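PDB 2OCD: L-asparaginase I from Vibrio cholerae, which probably catalyses the hydrolysis of L-asparagine to L-aspartate and ammonium, acting as a homotetramer. Local coordinates for residues B[97-102]-B[303-308]; B[158-163]-B[298-303]; B[204-209]-B[310-315]; B[216-221]-B[240-245]; B[236-241]-B[266-271]. One frame throughout, in Å; residues are numbered along the deposited sequence.

Interaction 1. Residues B[97-102]-B[303-308]; sequences TASALS and PEAALA
Ser-99 faces helix 303-315 and reaches it with both of its side-chain atoms. Its CB lies 3.8 Å from Ala-308 CB and also 3.8 Å from the carbonyl oxygen of Glu-304. At the tip, Ser-99 OG stands over the backbone of Ala-305, 3.8 Å from Ala-305 N. That N-H is already taken by Thr-302 OG1, the N-cap of the helix. Ser-99 OG turns back on its own helix instead. It sits anti to its carbonyl carbon (chi1 -74°), beside the backbone N, and bonds to the carbonyl oxygen of Ala-95 one turn earlier. Its polar group is thus satisfied without help from the other helix.

Two helices from different lobes of the asparaginase fold pack here near the centre of the subunit. One is helix 94-104 of the N-terminal region, the other helix 303-315 of the C-terminal region. The axes of 97-102 and 303-308 come within 8.2 Å and cross at -42°. Small residues allow this closeness. The methyl of Ala-308 enters beside the backbone of the first helix, with CB 3.7 Å from Ala-100 N. The carboxylate of Glu-304 leads away from the helix pair to a salt bridge with Arg-162.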
# COMPACT_ATOMS: atom_id res chain seq x y z
N THR B 97 26.20 9.52 -6.50
CA THR B 97 26.48 10.62 -7.38
C THR B 97 25.54 11.81 -7.10
O THR B 97 25.97 12.96 -7.00
CB THR B 97 26.42 10.16 -8.81
OG1 THR B 97 27.59 9.35 -9.04
CG2 THR B 97 26.43 11.35 -9.76
N ALA B 98 24.25 11.55 -6.97
CA ALA B 98 23.25 12.63 -6.96
C ALA B 98 23.48 13.45 -5.71
O ALA B 98 23.36 14.69 -5.70
CB ALA B 98 21.86 12.07 -6.96
N SER B 99 23.87 12.74 -4.66
CA SER B 99 24.22 13.33 -3.42
C SER B 99 25.43 14.25 -3.49
O SER B 99 25.38 15.41 -3.04
CB SER B 99 24.47 12.22 -2.42
OG SER B 99 23.24 11.63 -2.02
N ALA B 100 26.53 13.68 -3.96
CA ALA B 100 27.79 14.41 -4.17
C ALA B 100 27.55 15.75 -4.85
O ALA B 100 28.00 16.79 -4.35
CB ALA B 100 28.75 13.58 -5.02
N LEU B 101 26.84 15.69 -5.99
CA LEU B 101 26.58 16.86 -6.80
C LEU B 101 25.72 17.89 -6.07
O LEU B 101 25.86 19.09 -6.36
CB LEU B 101 25.89 16.50 -8.12
CG LEU B 101 26.73 15.60 -9.07
CD1 LEU B 101 25.90 15.04 -10.21
CD2 LEU B 101 28.01 16.34 -9.59
N SER B 102 24.82 17.45 -5.17
CA SER B 102 23.99 18.40 -4.45
C SER B 102 24.88 19.35 -3.67
O SER B 102 24.64 20.56 -3.70
CB SER B 102 22.97 17.74 -3.55
OG SER B 102 23.54 17.26 -2.36
N PRO B 303 23.35 7.53 4.51
CA PRO B 303 24.79 7.30 4.43
C PRO B 303 25.38 8.00 3.25
O PRO B 303 26.46 8.63 3.37
CB PRO B 303 24.89 5.80 4.15
CG PRO B 303 23.64 5.21 4.91
CD PRO B 303 22.58 6.30 4.78
N GLU B 304 24.67 7.93 2.14
CA GLU B 304 25.15 8.52 0.91
C GLU B 304 25.17 10.04 1.01
O GLU B 304 26.15 10.65 0.61
CB GLU B 304 24.46 7.94 -0.35
CG GLU B 304 23.02 7.53 -0.17
CD GLU B 304 22.79 6.10 0.37
OE1 GLU B 304 22.80 5.11 -0.42
OE2 GLU B 304 22.49 6.01 1.58
N ALA B 305 24.15 10.69 1.57
CA ALA B 305 24.27 12.14 1.72
C ALA B 305 25.42 12.42 2.67
O ALA B 305 26.10 13.47 2.54
CB ALA B 305 22.96 12.82 2.21
N ALA B 306 25.68 11.48 3.58
CA ALA B 306 26.63 11.70 4.68
C ALA B 306 28.08 11.59 4.22
O ALA B 306 28.97 12.30 4.70
CB ALA B 306 26.34 10.74 5.82
N LEU B 307 28.29 10.69 3.27
CA LEU B 307 29.59 10.46 2.67
C LEU B 307 29.85 11.60 1.74
O LEU B 307 30.99 12.13 1.69
CB LEU B 307 29.62 9.11 1.96
CG LEU B 307 30.20 8.16 3.01
CD1 LEU B 307 29.57 6.74 3.06
CD2 LEU B 307 31.73 8.16 2.82
N ALA B 308 28.77 12.01 1.07
CA ALA B 308 28.83 13.14 0.18
C ALA B 308 29.25 14.44 0.85
O ALA B 308 30.05 15.18 0.27
CB ALA B 308 27.53 13.32 -0.45

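Interaction 2. Residues B[158-163]-B[298-303]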
# COMPACT_ATOMS: atom_id res chain seq x y z
N GLY B 158 17.88 14.53 -4.55
CA GLY B 158 19.05 13.72 -4.83
C GLY B 158 19.72 13.24 -3.59
O GLY B 158 19.95 12.04 -3.41
N ASN B 159 20.00 14.16 -2.68
CA ASN B 159 20.66 13.80 -1.41
C ASN B 159 19.73 13.24 -0.35
O ASN B 159 20.18 12.95 0.76
CB ASN B 159 21.46 14.98 -0.88
CG ASN B 159 20.60 16.16 -0.50
OD1 ASN B 159 19.42 16.02 -0.24
ND2 ASN B 159 21.22 17.33 -0.45
N ARG B 160 18.45 13.02 -0.66
CA ARG B 160 17.59 12.22 0.24
C ARG B 160 17.35 10.76 -0.22
O ARG B 160 16.58 10.01 0.42
CB ARG B 160 16.24 12.87 0.42
CG ARG B 160 16.32 14.23 0.98
CD ARG B 160 16.66 14.17 2.43
NE ARG B 160 16.03 15.27 3.15
CZ ARG B 160 15.72 15.21 4.43
NH1 ARG B 160 15.99 14.11 5.13
NH2 ARG B 160 15.14 16.26 5.01
N SER B 161 18.08 10.34 -1.26
CA SER B 161 17.76 9.12 -1.95
C SER B 161 18.65 7.96 -1.64
O SER B 161 19.79 8.13 -1.31
CB SER B 161 17.75 9.37 -3.48
OG SER B 161 16.54 10.06 -3.81
N ARG B 162 18.10 6.77 -1.76
CA ARG B 162 18.93 5.62 -1.87
C ARG B 162 18.28 4.45 -2.58
O ARG B 162 17.07 4.38 -2.69
CB ARG B 162 19.48 5.20 -0.52
CG ARG B 162 18.50 5.20 0.65
CD ARG B 162 19.18 5.69 1.94
NE ARG B 162 19.52 4.63 2.89
CZ ARG B 162 20.49 3.71 2.76
NH1 ARG B 162 21.29 3.64 1.68
NH2 ARG B 162 20.64 2.83 3.74
N LYS B 163 19.14 3.57 -3.08
CA LYS B 163 18.73 2.35 -3.74
C LYS B 163 18.30 1.34 -2.70
O LYS B 163 19.11 0.70 -2.04
CB LYS B 163 19.82 1.78 -4.63
CG LYS B 163 19.31 0.70 -5.62
CD LYS B 163 20.27 0.56 -6.80
CE LYS B 163 20.20 -0.78 -7.51
NZ LYS B 163 21.48 -1.05 -8.28
N GLY B 298 23.91 13.26 12.67
CA GLY B 298 23.59 13.45 11.24
C GLY B 298 22.08 13.28 11.12
O GLY B 298 21.56 12.94 10.07
N TYR B 299 21.38 13.48 12.24
CA TYR B 299 19.94 13.54 12.22
C TYR B 299 19.41 12.40 11.33
O TYR B 299 19.67 11.22 11.65
CB TYR B 299 19.51 14.96 11.79
CG TYR B 299 20.07 16.04 12.71
CD1 TYR B 299 19.34 16.48 13.85
CD2 TYR B 299 21.33 16.57 12.51
CE1 TYR B 299 19.88 17.41 14.75
CE2 TYR B 299 21.86 17.51 13.37
CZ TYR B 299 21.14 17.92 14.49
OH TYR B 299 21.66 18.88 15.34
N ASP B 300 18.72 12.74 10.23
CA ASP B 300 18.09 11.72 9.31
C ASP B 300 18.78 11.59 7.95
O ASP B 300 18.11 11.32 6.95
CB ASP B 300 16.58 11.99 9.08
CG ASP B 300 16.26 13.37 8.50
OD1 ASP B 300 17.14 14.27 8.36
OD2 ASP B 300 15.07 13.58 8.20
N MSE B 301 20.10 11.79 7.92
CA MSE B 301 20.81 11.74 6.68
C MSE B 301 20.92 10.31 6.25
O MSE B 301 21.05 9.44 7.04
CB MSE B 301 22.21 12.32 6.82
CG MSE B 301 22.24 13.81 6.60
SE MSE B 301 24.04 14.55 6.23
CE MSE B 301 24.79 14.41 8.06
N THR B 302 20.83 10.08 4.95
CA THR B 302 21.27 8.83 4.34
C THR B 302 22.84 8.74 4.46
O THR B 302 23.55 9.75 4.65
CB THR B 302 20.85 8.80 2.91
OG1 THR B 302 21.53 9.86 2.21
CG2 THR B 302 19.35 8.99 2.82
N PRO B 303 23.35 7.53 4.51
CA PRO B 303 24.79 7.30 4.43
C PRO B 303 25.38 8.00 3.25
O PRO B 303 26.46 8.63 3.37
CB PRO B 303 24.89 5.80 4.15
CG PRO B 303 23.64 5.21 4.91
CD PRO B 303 22.58 6.30 4.78
O HOH W 1 19.84 12.58 3.30
O HOH W 2 17.41 11.59 4.42
O HOH W 3 20.69 10.20 -0.21
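Asn-159 meets Thr-302 mainly through water. Water 1 donates to Asn-159 O and accepts from Thr-302 N. The side-chain amide of Asn-159 points elsewhere, to Ser-102 and Arg-332.

Arg-160 starts away from the other segment, but its chain bends at chi2 and chi3 and brings the guanidinium back. NH1 forms a salt bridge with Asp-300 OD2 at 3.2 Å. The bond is weak, though nearly straight, at 169°. The oxygen lies at the guanidinium edge, in plane, while the carboxylate is turned 80° to that plane. NH1 also donates to water 2 at 3.0 Å, and water 2 donates to Asp-300 O. Asp-300 OD1 is held separately by Thr-336 N.

The 298-303 segment is the approach to helix 303-315. It opens with a type II' turn, Gly-298 to Met-301, and ends at Thr-302, the helix N-cap. Thr-302 OG1 caps Ala-305 N. The contact thus sets the start of helix 303-315 beside the 158-163 segment.

At Ser-161, the carbonyl oxygen takes a bond from water 3, which lies 2.6 Å from Thr-302 OG1 and hydrogen-bonds to it.

Arg-162 comes last, its NH1 held at Glu-304. Its CD packs on the Thr-302 methyl, 3.4 Å from CG2. Pro-303 CD lies over the centre of one guanidinium face, 3.9 Å above the plane.

Interaction 3. Residues B[204-209]-B[310-315]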
# COMPACT_ATOMS: atom_id res chain seq x y z
N LYS B 204 28.04 28.36 -8.88
CA LYS B 204 29.41 27.93 -8.90
C LYS B 204 29.55 26.43 -8.57
O LYS B 204 28.75 25.90 -7.81
CB LYS B 204 30.15 28.75 -7.87
CG LYS B 204 31.64 28.59 -7.94
CD LYS B 204 32.22 28.20 -6.56
CE LYS B 204 32.08 29.30 -5.51
NZ LYS B 204 32.74 28.91 -4.21
N VAL B 205 30.57 25.78 -9.13
CA VAL B 205 30.95 24.43 -8.75
C VAL B 205 32.17 24.37 -7.83
O VAL B 205 33.25 24.83 -8.19
CB VAL B 205 31.27 23.57 -9.97
CG1 VAL B 205 31.79 22.18 -9.51
CG2 VAL B 205 30.04 23.48 -10.89
N ASN B 206 31.99 23.75 -6.66
CA ASN B 206 33.04 23.62 -5.64
C ASN B 206 33.74 22.24 -5.77
O ASN B 206 33.07 21.25 -5.92
CB ASN B 206 32.43 23.76 -4.23
CG ASN B 206 31.98 25.23 -3.86
OD1 ASN B 206 32.63 26.25 -4.20
ND2 ASN B 206 30.88 25.31 -3.11
N PRO B 207 35.06 22.18 -5.63
CA PRO B 207 35.80 20.94 -5.88
C PRO B 207 35.58 19.85 -4.85
O PRO B 207 35.18 20.13 -3.71
CB PRO B 207 37.25 21.36 -5.79
CG PRO B 207 37.24 22.45 -4.82
CD PRO B 207 35.95 23.23 -5.12
N ILE B 208 35.87 18.62 -5.27
CA ILE B 208 35.75 17.44 -4.44
C ILE B 208 36.85 16.45 -4.82
O ILE B 208 37.16 16.30 -6.02
CB ILE B 208 34.38 16.82 -4.65
CG1 ILE B 208 33.97 15.91 -3.49
CG2 ILE B 208 34.35 16.16 -6.02
CD1 ILE B 208 32.36 15.99 -3.18
N THR B 209 37.46 15.86 -3.79
CA THR B 209 38.53 14.88 -3.89
C THR B 209 38.30 13.78 -2.83
O THR B 209 37.68 14.07 -1.80
CB THR B 209 39.89 15.48 -3.53
OG1 THR B 209 39.84 15.86 -2.17
CG2 THR B 209 40.27 16.69 -4.39
N LEU B 310 30.48 15.08 3.86
CA LEU B 310 31.85 15.01 4.38
C LEU B 310 32.90 15.23 3.26
O LEU B 310 33.91 15.94 3.48
CB LEU B 310 32.10 13.69 5.13
CG LEU B 310 31.65 13.57 6.61
CD1 LEU B 310 31.56 12.12 7.07
CD2 LEU B 310 32.52 14.38 7.62
N HIS B 311 32.67 14.69 2.06
CA HIS B 311 33.64 14.81 0.98
C HIS B 311 33.65 16.26 0.45
O HIS B 311 34.67 16.79 -0.01
CB HIS B 311 33.31 13.90 -0.20
CG HIS B 311 33.90 12.50 -0.14
ND1 HIS B 311 33.31 11.47 0.56
CD2 HIS B 311 34.94 11.95 -0.81
CE1 HIS B 311 34.01 10.36 0.37
NE2 HIS B 311 35.01 10.62 -0.45
N TYR B 312 32.48 16.86 0.45
CA TYR B 312 32.35 18.28 0.11
C TYR B 312 33.19 19.08 1.06
O TYR B 312 34.14 19.71 0.61
CB TYR B 312 30.90 18.73 0.18
CG TYR B 312 30.72 20.21 0.24
CD1 TYR B 312 31.19 21.01 -0.76
CD2 TYR B 312 30.05 20.81 1.29
CE1 TYR B 312 31.04 22.40 -0.72
CE2 TYR B 312 29.89 22.20 1.34
CZ TYR B 312 30.39 22.98 0.33
OH TYR B 312 30.22 24.36 0.35
N LEU B 313 32.88 19.01 2.36
CA LEU B 313 33.50 19.88 3.37
C LEU B 313 34.98 19.60 3.63
O LEU B 313 35.80 20.54 3.76
CB LEU B 313 32.76 19.79 4.70
CG LEU B 313 31.34 20.36 4.73
CD1 LEU B 313 30.67 19.77 5.95
CD2 LEU B 313 31.29 21.94 4.75
N LEU B 314 35.33 18.33 3.73
CA LEU B 314 36.71 17.99 3.99
C LEU B 314 37.59 18.36 2.79
O LEU B 314 38.82 18.40 2.94
CB LEU B 314 36.85 16.50 4.32
CG LEU B 314 36.35 16.07 5.71
CD1 LEU B 314 36.02 14.56 5.71
CD2 LEU B 314 37.37 16.40 6.83
N SER B 315 36.97 18.61 1.62
CA SER B 315 37.72 18.92 0.35
C SER B 315 37.92 20.41 0.15
O SER B 315 38.70 20.81 -0.67
CB SER B 315 37.00 18.38 -0.91
OG SER B 315 37.05 16.96 -1.05
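Ile-208 crosses its CG1-CD1 arm over the CB and carbonyl of His-311. CD1 is 3.8 Å from His-311 CB, and CG1 is 3.7 Å from His-311 O. CG1 stands anti to the backbone N (chi1 -159°), which brings the end of the arm to the helix.

Asn-206 meets the rim of the Tyr-312 ring. Its ND2 lies at the ring edge, near the ring plane, 3.6 Å from Tyr-312 OH. The amide and the ring are turned 28° apart. At the other side of the amide, Lys-204 NZ donates to Asn-206 OD1 at 2.7 Å, in the carbonyl plane. The same amine forms a salt bridge with Glu-106.

The 204-209 segment belongs to the connection between the two lobes of the asparaginase fold. It leaves the short strand 204-205 and runs past helix 303-315 before strand 213-217 begins. Helix 65-78 lies against it, with Trp-68 touching Ile-208.

Polar contacts gather on Ser-315. Its OG accepts from Thr-209 N at 3.0 Å, with an N-H...O angle of 163°. Thr-209 OG1 also donates to it, at 3.2 Å. Ser-315 OG donates to His-311 O at 2.6 Å, so the hydroxyl links the Thr-209 backbone to the helix. Gln-211 NE2 is a further donor, and the donors probably share this crowded oxygen. Thr-209 O lies at the edge of the imidazole of His-311, 3.6 Å from CD2. The ring's ND1 is bonded to Leu-307 O.

Interaction 4. Residues B[216-221]-B[240-245]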
# COMPACT_ATOMS: atom_id res chain seq x y z
N ILE B 216 31.56 2.69 10.44
CA ILE B 216 31.37 1.58 11.40
C ILE B 216 29.88 1.30 11.64
O ILE B 216 29.10 2.23 11.91
CB ILE B 216 31.95 1.86 12.81
CG1 ILE B 216 33.38 2.36 12.77
CG2 ILE B 216 31.99 0.61 13.69
CD1 ILE B 216 33.83 2.93 14.16
N THR B 217 29.53 0.02 11.56
CA THR B 217 28.22 -0.50 11.87
C THR B 217 28.35 -1.17 13.24
O THR B 217 29.06 -2.16 13.39
CB THR B 217 27.74 -1.57 10.87
OG1 THR B 217 27.94 -1.10 9.52
CG2 THR B 217 26.26 -1.90 11.11
N MSE B 218 27.65 -0.65 14.22
CA MSE B 218 27.74 -1.23 15.52
C MSE B 218 26.94 -2.52 15.48
O MSE B 218 25.94 -2.62 14.81
CB MSE B 218 27.14 -0.31 16.56
CG MSE B 218 27.74 1.03 16.62
SE MSE B 218 29.42 1.11 17.55
CE MSE B 218 29.49 3.02 17.91
N TYR B 219 27.43 -3.49 16.22
CA TYR B 219 26.66 -4.66 16.52
C TYR B 219 26.96 -4.93 17.95
O TYR B 219 27.88 -4.37 18.49
CB TYR B 219 27.06 -5.82 15.63
CG TYR B 219 28.55 -6.05 15.52
CD1 TYR B 219 29.20 -6.89 16.42
CD2 TYR B 219 29.29 -5.44 14.50
CE1 TYR B 219 30.53 -7.17 16.31
CE2 TYR B 219 30.66 -5.67 14.38
CZ TYR B 219 31.28 -6.57 15.29
OH TYR B 219 32.65 -6.81 15.23
N PRO B 220 26.17 -5.80 18.59
CA PRO B 220 26.39 -6.05 20.01
C PRO B 220 27.73 -6.71 20.21
O PRO B 220 28.08 -7.62 19.44
CB PRO B 220 25.25 -7.02 20.37
CG PRO B 220 24.26 -6.86 19.26
CD PRO B 220 25.06 -6.60 18.07
N GLY B 221 28.47 -6.25 21.20
CA GLY B 221 29.81 -6.77 21.46
C GLY B 221 30.94 -6.20 20.61
O GLY B 221 32.07 -6.58 20.80
N LEU B 240 29.32 6.64 12.02
CA LEU B 240 28.95 5.66 13.01
C LEU B 240 27.51 5.31 12.82
O LEU B 240 26.69 6.16 13.04
CB LEU B 240 29.11 6.31 14.34
CG LEU B 240 29.70 5.54 15.48
CD1 LEU B 240 31.10 5.05 15.10
CD2 LEU B 240 29.67 6.58 16.63
N LEU B 241 27.20 4.08 12.36
CA LEU B 241 25.83 3.64 12.15
C LEU B 241 25.40 2.97 13.46
O LEU B 241 25.87 1.88 13.83
CB LEU B 241 25.71 2.71 10.92
CG LEU B 241 26.40 3.11 9.59
CD1 LEU B 241 26.68 1.93 8.60
CD2 LEU B 241 25.65 4.23 8.84
N THR B 242 24.51 3.63 14.20
CA THR B 242 24.13 3.18 15.53
C THR B 242 22.69 2.66 15.52
O THR B 242 22.01 2.74 14.47
CB THR B 242 24.27 4.30 16.56
OG1 THR B 242 23.39 5.36 16.22
CG2 THR B 242 25.74 4.84 16.64
N PHE B 243 22.23 2.15 16.67
CA PHE B 243 20.83 1.64 16.82
C PHE B 243 19.73 2.65 17.13
O PHE B 243 19.92 3.67 17.81
CB PHE B 243 20.74 0.59 17.92
CG PHE B 243 21.92 -0.33 17.99
CD1 PHE B 243 22.17 -1.23 16.97
CD2 PHE B 243 22.78 -0.30 19.06
CE1 PHE B 243 23.26 -2.08 17.04
CE2 PHE B 243 23.83 -1.18 19.13
CZ PHE B 243 24.06 -2.07 18.12
N GLY B 244 18.55 2.28 16.68
CA GLY B 244 17.35 3.10 16.83
C GLY B 244 17.72 4.57 16.70
O GLY B 244 18.25 4.99 15.68
N VAL B 245 17.50 5.34 17.76
CA VAL B 245 17.53 6.81 17.65
C VAL B 245 18.92 7.39 17.88
O VAL B 245 19.11 8.61 17.99
CB VAL B 245 16.46 7.41 18.59
CG1 VAL B 245 16.76 8.80 18.85
CG2 VAL B 245 15.04 7.30 17.94
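Met-218, a selenomethionine, has CG anti to its carbonyl carbon (chi1 -57°), and its chain bends at chi2 (-79°). This fold brings its CE over Leu-240, 3.5 Å from CG. Leu-240 is in turn flanked by Ile-216. These two neighbours lie side by side and point the same way, with their CD1 atoms 3.6 Å apart. Ile-216, Met-218 and Leu-240 thus form one apolar patch. Ile-227 of helix 224-231 touches Ile-216, while Leu-254 and Leu-258 of helix 252-263 touch Met-218 and Leu-240.

Thr-217 and Leu-241 occupy the other face of the sheet. There Leu-241 CD1 lies 3.4 Å from Thr-217 OG1. This face looks toward the second subunit, where Val-215 packs on Thr-217.

The backbones run parallel. Leu-241 N donates to Ile-216 O at 2.7 Å, and Met-218 N donates to Leu-241 O at 3.1 Å. Both bonds are almost straight. Strands 213-217 and 237-242 are joined through helix 224-231 as a beta-alpha-beta crossover.

Beyond the strands, Phe-243 carries the contact on. Its CZ approaches Met-218 CB at 3.9 Å, and Tyr-219 CA lies at the ring edge. Tyr-219 itself turns away and bonds through OH to Ile-213 O of the second subunit.

Two nearly straight backbone bonds set the register, apolar packing fastens one face to the helices, and residues after the strands, such as Tyr-219, meet the second subunit.

Interaction 5. Residues B[236-241]-B[266-271]; sequences NAMILL and VIVVNL
Ile-267 N donates to Asn-236 O at 3.2 Å and begins a ladder of backbone bonds between two parallel strands. Val-269 N donates to Met-238 O at 2.9 Å, and Leu-240 N donates to Val-269 O at 2.8 Å. Leu-271 N closes the series on Leu-240 O. The end bonds are less straight than the middle ones: 154° at Ile-267 and 142° at Leu-271, against 169° at Val-269.

Weaker CA-H...O contacts fill in between. Leu-241 CA lies 3.3 Å from Leu-271 O, and Val-268 CA lies near Met-238 O.

Apolar packing differs on the two faces. On the face of Ala-237, Ile-239 and Leu-241, Ile-239 CG1 touches Val-269 CG1 at 3.5 Å. The two side chains lie alongside each other and point the same way. The other branch, Ile-239 CG2, meets Leu-271 CG at 3.8 Å. Helices 303-315 and 320-327 pack on this face, with Leu-307 against Ile-239 and Met-327 against Val-269. On the opposite face, the selenomethionine Met-238 runs beside Val-268, with CG 4.0 Å from CG1. Its chain bends at chi2 and chi3, and its end leads away toward Ile-216.

Polar side chains find partners outside the pair. Asn-270 OD1 bonds to Thr-242 OG1 and its ND2 to Gly-246 O. Asn-236 ND2 bonds to Gln-211 OE1.

Helix 252-263 connects the strands as a beta-alpha-beta crossover. They form the centre of the four-stranded parallel sheet of the C-terminal domain, an alpha/beta sandwich with helices on both faces.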
# COMPACT_ATOMS: atom_id res chain seq x y z
N ASN B 236 40.36 10.53 8.04
CA ASN B 236 40.06 11.86 8.58
C ASN B 236 38.58 12.06 9.00
O ASN B 236 38.24 13.10 9.60
CB ASN B 236 40.46 12.95 7.57
CG ASN B 236 39.72 12.83 6.25
OD1 ASN B 236 38.79 12.00 6.11
ND2 ASN B 236 40.11 13.64 5.27
N ALA B 237 37.71 11.09 8.66
CA ALA B 237 36.31 11.13 9.07
C ALA B 237 35.76 9.71 9.25
O ALA B 237 36.37 8.74 8.79
CB ALA B 237 35.43 11.93 8.10
N MSE B 238 34.62 9.63 9.93
CA MSE B 238 34.11 8.41 10.51
C MSE B 238 32.59 8.51 10.68
O MSE B 238 32.07 9.29 11.48
CB MSE B 238 34.78 8.25 11.87
CG MSE B 238 34.10 7.33 12.91
SE MSE B 238 34.41 5.47 12.50
CE MSE B 238 36.15 5.62 11.54
N ILE B 239 31.88 7.69 9.93
CA ILE B 239 30.43 7.57 10.08
C ILE B 239 30.10 6.36 10.99
O ILE B 239 30.49 5.24 10.75
CB ILE B 239 29.72 7.44 8.71
CG1 ILE B 239 30.04 8.65 7.84
CG2 ILE B 239 28.20 7.32 8.87
CD1 ILE B 239 29.53 8.49 6.40
N LEU B 240 29.32 6.64 12.02
CA LEU B 240 28.95 5.66 13.01
C LEU B 240 27.51 5.31 12.82
O LEU B 240 26.69 6.16 13.04
CB LEU B 240 29.11 6.31 14.34
CG LEU B 240 29.70 5.54 15.48
CD1 LEU B 240 31.10 5.05 15.10
CD2 LEU B 240 29.67 6.58 16.63
N LEU B 241 27.20 4.08 12.36
CA LEU B 241 25.83 3.64 12.15
C LEU B 241 25.40 2.97 13.46
O LEU B 241 25.87 1.88 13.83
CB LEU B 241 25.71 2.71 10.92
CG LEU B 241 26.40 3.11 9.59
CD1 LEU B 241 26.68 1.93 8.60
CD2 LEU B 241 25.65 4.23 8.84
N VAL B 266 39.54 14.09 13.98
CA VAL B 266 38.76 13.20 13.13
C VAL B 266 37.28 13.51 13.33
O VAL B 266 36.79 13.45 14.44
CB VAL B 266 38.98 11.70 13.50
CG1 VAL B 266 38.03 10.77 12.68
CG2 VAL B 266 40.44 11.28 13.36
N ILE B 267 36.55 13.82 12.27
CA ILE B 267 35.10 14.07 12.44
C ILE B 267 34.33 12.75 12.61
O ILE B 267 34.61 11.75 11.95
CB ILE B 267 34.54 14.93 11.29
CG1 ILE B 267 34.79 16.41 11.58
CG2 ILE B 267 33.08 14.72 11.18
CD1 ILE B 267 35.10 17.17 10.36
N VAL B 268 33.38 12.76 13.54
CA VAL B 268 32.72 11.56 13.93
C VAL B 268 31.21 11.85 13.96
O VAL B 268 30.70 12.59 14.81
CB VAL B 268 33.28 11.03 15.27
CG1 VAL B 268 32.54 9.71 15.68
CG2 VAL B 268 34.81 10.79 15.17
N VAL B 269 30.50 11.28 12.98
CA VAL B 269 29.12 11.62 12.74
C VAL B 269 28.31 10.39 13.04
O VAL B 269 28.70 9.27 12.69
CB VAL B 269 28.90 12.10 11.28
CG1 VAL B 269 29.30 11.04 10.30
CG2 VAL B 269 27.42 12.56 11.03
N ASN B 270 27.21 10.60 13.74
CA ASN B 270 26.40 9.51 14.18
C ASN B 270 25.13 9.43 13.30
O ASN B 270 24.32 10.32 13.40
CB ASN B 270 26.08 9.73 15.67
CG ASN B 270 25.07 8.71 16.23
OD1 ASN B 270 24.76 7.65 15.60
ND2 ASN B 270 24.54 9.02 17.42
N LEU B 271 25.00 8.40 12.45
CA LEU B 271 23.74 8.14 11.73
C LEU B 271 23.05 6.90 12.26
O LEU B 271 23.69 6.04 12.81
CB LEU B 271 23.99 7.83 10.28
CG LEU B 271 24.68 8.77 9.32
CD1 LEU B 271 24.44 8.20 7.93
CD2 LEU B 271 24.14 10.19 9.41

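Helix 303-315 links three of the contacts. Interactions 1 and 3 both use it, and interaction 2 lies at its start. These three join the N-terminal region or the connecting segment to the C-terminal domain. Interactions 4 and 5 lie within that domain and share strand 237-242. Leu-307 and Ala-306 reach Ile-239 of interaction 5, so helix and sheet are in touch. Interactions 1, 2, 4 and 5 are buried; interaction 3 is partly exposed. Their chemistry follows place. Small residues pack in 1, waters and a salt bridge work in 2, a serine hydroxyl gathers bonds in 3, and parallel-strand bonds and apolar faces combine in 4 and 5.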